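Local atomic coordinates of Lv-ranaspumin (Lv-RSN-1) (Leptodactylus vastus, PDB entry 4K82), a protein that probably acts as a surfactant at the air–water interface, helping to form and stabilise the foam nest in which the frog's eggs develop. Residues G15-L23 with L96-I105; P152-L163 with L178-L189. One frame throughout, in Å; residues are numbered along the deposited sequence.

Contact 1 (G15-L23 with L96-I105)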
loop_
_atom_site.group_PDB
_atom_site.type_symbol
_atom_site.label_atom_id
_atom_site.label_comp_id
_atom_site.label_asym_id
_atom_site.label_seq_id
_atom_site.Cartn_x
_atom_site.Cartn_y
_atom_site.Cartn_z
ATOM N N GLY A 15 20.882 11.479 -5.614
ATOM C CA GLY A 15 19.632 10.738 -5.530
ATOM C C GLY A 15 19.404 10.082 -4.181
ATOM O O GLY A 15 18.313 10.166 -3.613
ATOM N N THR A 16 20.431 9.410 -3.674
ATOM C CA THR A 16 20.365 8.779 -2.362
ATOM C C THR A 16 20.251 9.811 -1.251
ATOM O O THR A 16 19.557 9.599 -0.255
ATOM C CB THR A 16 21.609 7.899 -2.111
ATOM O OG1 THR A 16 21.736 6.937 -3.167
ATOM C CG2 THR A 16 21.494 7.172 -0.780
ATOM N N ALA A 17 20.940 10.934 -1.430
ATOM C CA ALA A 17 20.875 12.022 -0.472
ATOM C C ALA A 17 19.448 12.542 -0.360
ATOM O O ALA A 17 18.930 12.741 0.740
ATOM C CB ALA A 17 21.808 13.147 -0.891
ATOM N N CYS A 18 18.825 12.764 -1.512
ATOM C CA CYS A 18 17.480 13.317 -1.563
ATOM C C CYS A 18 16.492 12.348 -0.916
ATOM O O CYS A 18 15.606 12.756 -0.160
ATOM C CB CYS A 18 17.087 13.599 -3.015
ATOM S SG CYS A 18 15.397 14.209 -3.249
ATOM N N LEU A 19 16.657 11.067 -1.228
ATOM C CA LEU A 19 15.800 10.025 -0.679
ATOM C C LEU A 19 15.935 9.965 0.837
ATOM O O LEU A 19 14.939 9.889 1.557
ATOM C CB LEU A 19 16.164 8.666 -1.286
ATOM C CG LEU A 19 15.372 7.487 -0.739
ATOM C CD1 LEU A 19 13.880 7.692 -1.016
ATOM C CD2 LEU A 19 15.879 6.199 -1.362
ATOM N N THR A 20 17.179 9.999 1.311
ATOM C CA THR A 20 17.484 9.976 2.741
ATOM C C THR A 20 16.734 11.066 3.511
ATOM O O THR A 20 16.097 10.803 4.536
ATOM C CB THR A 20 19.003 10.146 2.977
ATOM O OG1 THR A 20 19.709 9.065 2.358
ATOM C CG2 THR A 20 19.321 10.171 4.455
ATOM N N LYS A 21 16.806 12.292 3.010
ATOM C CA LYS A 21 16.131 13.400 3.666
ATOM C C LYS A 21 14.616 13.249 3.551
ATOM O O LYS A 21 13.876 13.497 4.510
ATOM C CB LYS A 21 16.581 14.734 3.065
ATOM C CG LYS A 21 16.189 15.939 3.911
ATOM C CD LYS A 21 16.376 17.248 3.161
ATOM C CE LYS A 21 15.488 17.308 1.924
ATOM N NZ LYS A 21 14.094 16.811 2.172
ATOM N N ALA A 22 14.163 12.828 2.372
ATOM C CA ALA A 22 12.739 12.691 2.102
ATOM C C ALA A 22 12.059 11.715 3.068
ATOM O O ALA A 22 10.907 11.915 3.452
ATOM C CB ALA A 22 12.516 12.258 0.662
ATOM N N LEU A 23 12.778 10.671 3.469
ATOM C CA LEU A 23 12.233 9.687 4.408
ATOM C C LEU A 23 12.090 10.248 5.827
ATOM O O LEU A 23 11.305 9.737 6.630
ATOM C CB LEU A 23 13.103 8.430 4.423
ATOM C CG LEU A 23 13.036 7.583 3.151
ATOM C CD1 LEU A 23 14.179 6.581 3.117
ATOM C CD2 LEU A 23 11.692 6.865 3.071
ATOM N N LEU A 96 16.595 -0.539 -4.750
ATOM C CA LEU A 96 15.908 0.388 -3.876
ATOM C C LEU A 96 15.644 -0.262 -2.522
ATOM O O LEU A 96 15.855 0.351 -1.471
ATOM C CB LEU A 96 14.598 0.848 -4.526
ATOM C CG LEU A 96 13.819 1.868 -3.715
ATOM C CD1 LEU A 96 14.721 3.067 -3.428
ATOM C CD2 LEU A 96 12.585 2.282 -4.490
ATOM N N TYR A 97 15.193 -1.513 -2.548
ATOM C CA TYR A 97 14.917 -2.230 -1.313
ATOM C C TYR A 97 16.182 -2.323 -0.445
ATOM O O TYR A 97 16.152 -1.989 0.735
ATOM C CB TYR A 97 14.348 -3.615 -1.635
ATOM C CG TYR A 97 13.987 -4.441 -0.421
ATOM C CD1 TYR A 97 13.246 -3.900 0.619
ATOM C CD2 TYR A 97 14.393 -5.760 -0.322
ATOM C CE1 TYR A 97 12.916 -4.660 1.724
ATOM C CE2 TYR A 97 14.068 -6.527 0.776
ATOM C CZ TYR A 97 13.330 -5.974 1.791
ATOM O OH TYR A 97 13.014 -6.752 2.882
ATOM N N LYS A 98 17.285 -2.768 -1.039
ATOM C CA LYS A 98 18.570 -2.832 -0.335
ATOM C C LYS A 98 18.985 -1.466 0.202
ATOM O O LYS A 98 19.428 -1.347 1.351
ATOM C CB LYS A 98 19.667 -3.397 -1.245
ATOM C CG LYS A 98 19.412 -4.821 -1.731
ATOM C CD LYS A 98 20.574 -5.327 -2.587
ATOM C CE LYS A 98 20.118 -6.333 -3.651
ATOM N NZ LYS A 98 19.847 -7.705 -3.121
ATOM N N LEU A 99 18.826 -0.436 -0.626
ATOM C CA LEU A 99 19.151 0.923 -0.213
ATOM C C LEU A 99 18.337 1.348 1.013
ATOM O O LEU A 99 18.878 1.948 1.950
ATOM C CB LEU A 99 18.927 1.910 -1.370
ATOM C CG LEU A 99 19.290 3.366 -1.093
ATOM C CD1 LEU A 99 20.752 3.489 -0.694
ATOM C CD2 LEU A 99 18.985 4.235 -2.309
ATOM N N LEU A 100 17.037 1.049 1.005
ATOM C CA LEU A 100 16.176 1.437 2.112
ATOM C C LEU A 100 16.668 0.812 3.414
ATOM O O LEU A 100 16.700 1.465 4.449
ATOM C CB LEU A 100 14.711 1.062 1.847
ATOM C CG LEU A 100 14.001 1.912 0.792
ATOM C CD1 LEU A 100 12.567 1.435 0.602
ATOM C CD2 LEU A 100 14.013 3.395 1.181
ATOM N N LYS A 101 17.095 -0.443 3.343
ATOM C CA LYS A 101 17.625 -1.123 4.518
ATOM C C LYS A 101 18.944 -0.496 4.976
ATOM O O LYS A 101 19.189 -0.364 6.173
ATOM C CB LYS A 101 17.774 -2.619 4.245
ATOM C CG LYS A 101 16.448 -3.308 3.956
ATOM C CD LYS A 101 16.651 -4.628 3.228
ATOM C CE LYS A 101 17.257 -5.698 4.128
ATOM N NZ LYS A 101 16.223 -6.491 4.856
ATOM N N GLU A 102 19.777 -0.090 4.020
ATOM C CA GLU A 102 21.016 0.619 4.336
ATOM C C GLU A 102 20.744 1.957 5.023
ATOM O O GLU A 102 21.547 2.420 5.835
ATOM C CB GLU A 102 21.861 0.842 3.075
ATOM C CG GLU A 102 22.548 -0.416 2.552
ATOM C CD GLU A 102 23.426 -0.148 1.339
ATOM O OE1 GLU A 102 23.374 0.979 0.803
ATOM O OE2 GLU A 102 24.170 -1.065 0.920
ATOM N N LEU A 103 19.611 2.576 4.697
ATOM C CA LEU A 103 19.228 3.848 5.306
ATOM C C LEU A 103 18.521 3.665 6.643
ATOM O O LEU A 103 18.055 4.644 7.244
ATOM C CB LEU A 103 18.331 4.647 4.366
ATOM C CG LEU A 103 18.948 5.022 3.023
ATOM C CD1 LEU A 103 17.970 5.901 2.252
ATOM C CD2 LEU A 103 20.283 5.718 3.217
ATOM N N LYS A 104 18.421 2.413 7.085
ATOM C CA LYS A 104 17.886 2.071 8.406
ATOM C C LYS A 104 16.406 2.427 8.610
ATOM O O LYS A 104 16.012 2.841 9.698
ATOM C CB LYS A 104 18.738 2.709 9.511
ATOM C CG LYS A 104 20.218 2.351 9.439
ATOM C CD LYS A 104 21.057 3.313 10.268
ATOM C CE LYS A 104 22.548 3.055 10.088
ATOM N NZ LYS A 104 23.374 4.068 10.806
ATOM N N ILE A 105 15.593 2.261 7.573
ATOM C CA ILE A 105 14.158 2.522 7.683
ATOM C C ILE A 105 13.505 1.637 8.739
ATOM O O ILE A 105 14.061 0.607 9.137
ATOM C CB ILE A 105 13.428 2.315 6.334
ATOM C CG1 ILE A 105 13.838 0.989 5.692
ATOM C CG2 ILE A 105 13.712 3.469 5.376
ATOM C CD1 ILE A 105 12.819 -0.115 5.854
#
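Leu19 and Leu99 reach toward each other tip to tip, CD2 to CD2 at 3.8 Å, and no flat group comes between them. The one ring in these two segments, that of Tyr97, lies well away from helix 15-23; CD of Lys101 sits 3.8 Å above one of its faces, shifted toward the rim, and Phe110 meets it with the planes about 25° apart. The interface itself is mostly aliphatic. CG of Leu19 stands trans to the backbone N (chi1 177°), which sends CD2 forward among Leu96, Leu99, Leu100 and Leu103. One turn on, the side chains of Leu23 and Leu100 cross at about a right angle, CD1 of the first 3.7 Å from CD2 of the second; the same CD1 also touches Ile105 CG2. Lys104, with positive phi, ends the second helix in a Schellman motif and brings Ile105 round to this place. Thr20 OG1 rests 3.5 Å from Leu103 CD2 while donating to Thr16 O at 2.7 Å; Thr20 N reaches that oxygen from the other face of the carbonyl plane. With an alanine here the hydroxyl is gone, and Thr16 O would probably be left with the backbone donor of Thr20 alone, with a gap opened beside both methyls of Leu103. The helix axes cross at -59°, 11.3 Å apart. Leu29 of helix 29-42 and Leu62 of helix 48-64 also pack on Leu19, and the Cys18–Cys67 disulfide ties helix 14-24 to the chain just beyond helix 48-64.

Contact 2 (P152-L163 with L178-L189)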
loop_
_atom_site.group_PDB
_atom_site.type_symbol
_atom_site.label_atom_id
_atom_site.label_comp_id
_atom_site.label_asym_id
_atom_site.label_seq_id
_atom_site.Cartn_x
_atom_site.Cartn_y
_atom_site.Cartn_z
ATOM N N PRO A 152 -20.915 2.783 16.269
ATOM C CA PRO A 152 -20.767 1.648 15.344
ATOM C C PRO A 152 -21.715 1.697 14.134
ATOM O O PRO A 152 -21.336 1.196 13.076
ATOM C CB PRO A 152 -21.061 0.424 16.224
ATOM C CG PRO A 152 -21.872 0.959 17.356
ATOM C CD PRO A 152 -21.361 2.359 17.606
ATOM N N GLU A 153 -22.904 2.279 14.260
ATOM C CA GLU A 153 -23.757 2.411 13.082
ATOM C C GLU A 153 -23.117 3.356 12.073
ATOM O O GLU A 153 -23.224 3.145 10.865
ATOM C CB GLU A 153 -25.176 2.897 13.439
ATOM C CG GLU A 153 -26.023 1.853 14.166
ATOM C CD GLU A 153 -26.430 0.656 13.300
ATOM O OE1 GLU A 153 -26.721 -0.422 13.871
ATOM O OE2 GLU A 153 -26.484 0.786 12.058
ATOM N N LEU A 154 -22.462 4.404 12.567
ATOM C CA LEU A 154 -21.802 5.347 11.683
ATOM C C LEU A 154 -20.584 4.698 11.044
ATOM O O LEU A 154 -20.287 4.945 9.866
ATOM C CB LEU A 154 -21.391 6.612 12.435
ATOM C CG LEU A 154 -21.482 7.879 11.598
ATOM C CD1 LEU A 154 -22.943 8.158 11.249
ATOM C CD2 LEU A 154 -20.881 9.030 12.369
ATOM N N ILE A 155 -19.882 3.866 11.811
ATOM C CA ILE A 155 -18.715 3.158 11.267
ATOM C C ILE A 155 -19.114 2.225 10.127
ATOM O O ILE A 155 -18.418 2.147 9.104
ATOM C CB ILE A 155 -17.957 2.385 12.365
ATOM C CG1 ILE A 155 -17.323 3.366 13.360
ATOM C CG2 ILE A 155 -16.880 1.492 11.766
ATOM C CD1 ILE A 155 -16.668 2.692 14.548
ATOM N N ILE A 156 -20.222 1.507 10.301
ATOM C CA ILE A 156 -20.741 0.637 9.242
ATOM C C ILE A 156 -21.017 1.428 7.963
ATOM O O ILE A 156 -20.603 1.020 6.875
ATOM C CB ILE A 156 -21.993 -0.134 9.696
ATOM C CG1 ILE A 156 -21.594 -1.198 10.705
ATOM C CG2 ILE A 156 -22.715 -0.761 8.500
ATOM C CD1 ILE A 156 -22.786 -1.871 11.323
ATOM N N LYS A 157 -21.695 2.560 8.100
ATOM C CA LYS A 157 -21.986 3.429 6.968
ATOM C C LYS A 157 -20.704 3.917 6.292
ATOM O O LYS A 157 -20.606 3.934 5.060
ATOM C CB LYS A 157 -22.828 4.626 7.419
ATOM C CG LYS A 157 -24.279 4.536 7.009
ATOM C CD LYS A 157 -24.878 5.920 6.799
ATOM C CE LYS A 157 -24.222 6.625 5.619
ATOM N NZ LYS A 157 -24.687 8.029 5.496
ATOM N N ASP A 158 -19.721 4.314 7.094
ATOM C CA ASP A 158 -18.462 4.812 6.541
ATOM C C ASP A 158 -17.711 3.696 5.827
ATOM O O ASP A 158 -17.078 3.913 4.797
ATOM C CB ASP A 158 -17.584 5.424 7.627
ATOM C CG ASP A 158 -18.034 6.832 8.010
ATOM O OD1 ASP A 158 -18.834 7.427 7.250
ATOM O OD2 ASP A 158 -17.596 7.343 9.065
ATOM N N LEU A 159 -17.777 2.493 6.379
ATOM C CA LEU A 159 -17.072 1.379 5.764
ATOM C C LEU A 159 -17.694 1.053 4.416
ATOM O O LEU A 159 -16.984 0.719 3.457
ATOM C CB LEU A 159 -17.116 0.160 6.690
ATOM C CG LEU A 159 -16.366 -1.087 6.220
ATOM C CD1 LEU A 159 -14.891 -0.803 6.135
ATOM C CD2 LEU A 159 -16.645 -2.252 7.163
ATOM N N LYS A 160 -19.016 1.167 4.335
ATOM C CA LYS A 160 -19.739 0.912 3.091
ATOM C C LYS A 160 -19.265 1.843 1.974
ATOM O O LYS A 160 -19.028 1.408 0.846
ATOM C CB LYS A 160 -21.241 1.078 3.315
ATOM C CG LYS A 160 -22.111 0.377 2.294
ATOM C CD LYS A 160 -23.580 0.391 2.709
ATOM C CE LYS A 160 -23.762 0.067 4.194
ATOM N NZ LYS A 160 -25.137 -0.419 4.520
ATOM N N ILE A 161 -19.128 3.121 2.304
ATOM C CA ILE A 161 -18.655 4.121 1.356
ATOM C C ILE A 161 -17.230 3.800 0.918
ATOM O O ILE A 161 -16.897 3.865 -0.272
ATOM C CB ILE A 161 -18.703 5.526 1.990
ATOM C CG1 ILE A 161 -20.157 5.989 2.114
ATOM C CG2 ILE A 161 -17.862 6.518 1.187
ATOM C CD1 ILE A 161 -20.352 7.169 3.049
ATOM N N ILE A 162 -16.395 3.425 1.880
ATOM C CA ILE A 162 -14.992 3.157 1.593
ATOM C C ILE A 162 -14.827 1.937 0.693
ATOM O O ILE A 162 -14.075 1.970 -0.293
ATOM C CB ILE A 162 -14.183 2.962 2.899
ATOM C CG1 ILE A 162 -14.055 4.292 3.644
ATOM C CG2 ILE A 162 -12.784 2.392 2.589
ATOM C CD1 ILE A 162 -13.667 4.142 5.109
ATOM N N LEU A 163 -15.520 0.853 1.021
ATOM C CA LEU A 163 -15.371 -0.378 0.254
ATOM C C LEU A 163 -15.936 -0.262 -1.144
ATOM O O LEU A 163 -15.491 -0.964 -2.056
ATOM C CB LEU A 163 -16.016 -1.556 0.970
ATOM C CG LEU A 163 -15.399 -1.873 2.327
ATOM C CD1 LEU A 163 -16.167 -2.995 2.996
ATOM C CD2 LEU A 163 -13.922 -2.219 2.212
ATOM N N LEU A 178 -22.695 -8.493 1.291
ATOM C CA LEU A 178 -21.716 -8.361 2.364
ATOM C C LEU A 178 -22.353 -7.612 3.533
ATOM O O LEU A 178 -22.291 -8.055 4.685
ATOM C CB LEU A 178 -20.465 -7.632 1.869
ATOM C CG LEU A 178 -19.336 -7.506 2.892
ATOM C CD1 LEU A 178 -18.464 -8.743 2.880
ATOM C CD2 LEU A 178 -18.507 -6.254 2.633
ATOM N N PHE A 179 -23.014 -6.505 3.238
ATOM C CA PHE A 179 -23.568 -5.709 4.332
ATOM C C PHE A 179 -24.879 -6.219 4.907
ATOM O O PHE A 179 -25.312 -5.761 5.967
ATOM C CB PHE A 179 -23.623 -4.231 3.968
ATOM C CG PHE A 179 -22.301 -3.539 4.137
ATOM C CD1 PHE A 179 -21.355 -3.559 3.122
ATOM C CD2 PHE A 179 -21.987 -2.913 5.334
ATOM C CE1 PHE A 179 -20.126 -2.941 3.289
ATOM C CE2 PHE A 179 -20.764 -2.278 5.503
ATOM C CZ PHE A 179 -19.832 -2.297 4.485
ATOM N N LYS A 180 -25.511 -7.182 4.244
ATOM C CA LYS A 180 -26.603 -7.907 4.884
ATOM C C LYS A 180 -26.078 -8.675 6.088
ATOM O O LYS A 180 -26.829 -9.021 6.996
ATOM C CB LYS A 180 -27.284 -8.863 3.903
ATOM C CG LYS A 180 -28.204 -8.162 2.927
ATOM C CD LYS A 180 -28.654 -9.071 1.794
ATOM C CE LYS A 180 -29.231 -8.231 0.657
ATOM N NZ LYS A 180 -29.187 -8.929 -0.658
ATOM N N ASN A 181 -24.772 -8.915 6.090
ATOM C CA ASN A 181 -24.113 -9.722 7.103
ATOM C C ASN A 181 -23.194 -8.941 8.043
ATOM O O ASN A 181 -22.356 -9.524 8.739
ATOM C CB ASN A 181 -23.319 -10.821 6.408
ATOM C CG ASN A 181 -24.218 -11.858 5.777
ATOM O OD1 ASN A 181 -24.654 -12.798 6.443
ATOM N ND2 ASN A 181 -24.512 -11.688 4.492
ATOM N N ILE A 182 -23.344 -7.625 8.064
ATOM C CA ILE A 182 -22.556 -6.813 8.978
ATOM C C ILE A 182 -23.514 -6.082 9.913
ATOM O O ILE A 182 -24.408 -5.371 9.460
ATOM C CB ILE A 182 -21.637 -5.832 8.232
ATOM C CG1 ILE A 182 -20.648 -6.605 7.349
ATOM C CG2 ILE A 182 -20.887 -4.936 9.219
ATOM C CD1 ILE A 182 -19.720 -5.699 6.536
ATOM N N PHE A 183 -23.336 -6.305 11.212
ATOM C CA PHE A 183 -24.291 -5.859 12.224
ATOM C C PHE A 183 -23.551 -5.239 13.390
ATOM O O PHE A 183 -22.399 -5.548 13.645
ATOM C CB PHE A 183 -25.054 -7.044 12.831
ATOM C CG PHE A 183 -25.857 -7.849 11.859
ATOM C CD1 PHE A 183 -25.272 -8.888 11.146
ATOM C CD2 PHE A 183 -27.219 -7.622 11.714
ATOM C CE1 PHE A 183 -26.019 -9.654 10.269
ATOM C CE2 PHE A 183 -27.977 -8.386 10.838
ATOM C CZ PHE A 183 -27.373 -9.404 10.113
ATOM N N VAL A 184 -24.245 -4.408 14.152
ATOM C CA VAL A 184 -23.777 -4.105 15.489
ATOM C C VAL A 184 -24.306 -5.205 16.400
ATOM O O VAL A 184 -25.490 -5.528 16.355
ATOM C CB VAL A 184 -24.305 -2.767 15.984
ATOM C CG1 VAL A 184 -23.715 -2.469 17.343
ATOM C CG2 VAL A 184 -23.918 -1.661 15.002
ATOM N N LYS A 185 -23.419 -5.788 17.196
ATOM C CA LYS A 185 -23.775 -6.844 18.137
ATOM C C LYS A 185 -23.076 -6.495 19.436
ATOM O O LYS A 185 -21.857 -6.411 19.464
ATOM C CB LYS A 185 -23.273 -8.194 17.604
ATOM C CG LYS A 185 -23.525 -9.405 18.492
ATOM C CD LYS A 185 -23.099 -10.688 17.768
ATOM C CE LYS A 185 -23.298 -11.935 18.628
ATOM N NZ LYS A 185 -22.303 -12.048 19.739
ATOM N N ASP A 186 -23.835 -6.263 20.509
ATOM C CA ASP A 186 -23.218 -5.957 21.802
ATOM C C ASP A 186 -22.217 -4.783 21.729
ATOM O O ASP A 186 -21.196 -4.783 22.410
ATOM C CB ASP A 186 -22.533 -7.221 22.352
ATOM C CG ASP A 186 -22.193 -7.119 23.830
ATOM O OD1 ASP A 186 -23.069 -6.693 24.609
ATOM O OD2 ASP A 186 -21.047 -7.461 24.208
ATOM N N GLY A 187 -22.511 -3.785 20.904
ATOM C CA GLY A 187 -21.659 -2.605 20.818
ATOM C C GLY A 187 -20.427 -2.671 19.912
ATOM O O GLY A 187 -19.714 -1.675 19.754
ATOM N N ILE A 188 -20.154 -3.829 19.322
ATOM C CA ILE A 188 -19.043 -3.933 18.365
ATOM C C ILE A 188 -19.530 -4.362 16.979
ATOM O O ILE A 188 -20.615 -4.924 16.828
ATOM C CB ILE A 188 -17.932 -4.899 18.831
ATOM C CG1 ILE A 188 -18.472 -6.316 19.012
ATOM C CG2 ILE A 188 -17.293 -4.406 20.111
ATOM C CD1 ILE A 188 -17.383 -7.362 19.133
ATOM N N LEU A 189 -18.733 -4.085 15.952
ATOM C CA LEU A 189 -19.110 -4.551 14.626
ATOM C C LEU A 189 -19.007 -6.072 14.605
ATOM O O LEU A 189 -18.075 -6.659 15.157
ATOM C CB LEU A 189 -18.223 -3.924 13.542
ATOM C CG LEU A 189 -18.764 -2.681 12.829
ATOM C CD1 LEU A 189 -18.956 -1.514 13.777
ATOM C CD2 LEU A 189 -17.823 -2.294 11.691
HETATM O O HOH W 1 -26.598 -3.188 13.233
#
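Glu153 and Val184 share a water that donates to Glu153 OE1 at 2.8 Å and accepts from Val184 N, linking helix and strand where no direct hydrogen bond does. The glutamate side chain starts away from the strand, but its bend at chi2 (-69°) brings OE1 back to lie 3.3 Å from Val184 CG2. Next to it, Pro152 CB presses on the same methyl at 3.7 Å and also meets CD1 of Leu189. Ile156 works along the middle: its side chain runs past that of Leu189 in the opposite direction, CG1 against CG, while CD1 reaches Val184 CG2 and CG2 lies beside Phe179 CE2. At the far end Phe179 is a knob in the hole formed by Ile156, Leu159, Lys160 and Leu163. Lys160 CG stands over the ring, 4.0 Å from its centroid and 11° off the normal, a CH-pi contact; the lysine chain then bends at chi3 (-43°) and lays CE 3.7 Å from Phe179 CD2. Ile182 CD1 covers the opposite face near the rim, so the ring is clamped between the two side chains. Strand 182-185 runs nearly antiparallel to the helix, with axes 8.7 Å apart, and turns back through a type I' turn from Lys185 to Ile188 into strand 188-191. This beta hairpin flanks helix 152-165, while Phe137 of helix 133-144 packs on Leu163, and Leu202 and Leu198 of helix 196-212 touch Leu159 and Leu178.

How the contacts relate
The centres of contacts 1 and 2 lie on opposite sides of the chain's centre, about 18 and 23 Å from it, and about 40 Å from each other. They do not touch: their nearest atoms are about 25 Å from each other. Along the chain they follow in series, contact 1 closing before contact 2 opens. The first joins segments separated by 72 residues, most of them helical; the second is far more local, with 14 residues between its segments, and brings a helix against the hairpin that forms the small sheet of this largely helical protein. Contact 1 includes a disulfide cysteine, Cys18, whereas helix 152-163 lies between Cys146 and Cys168, which bond to Cys207 and Cys125.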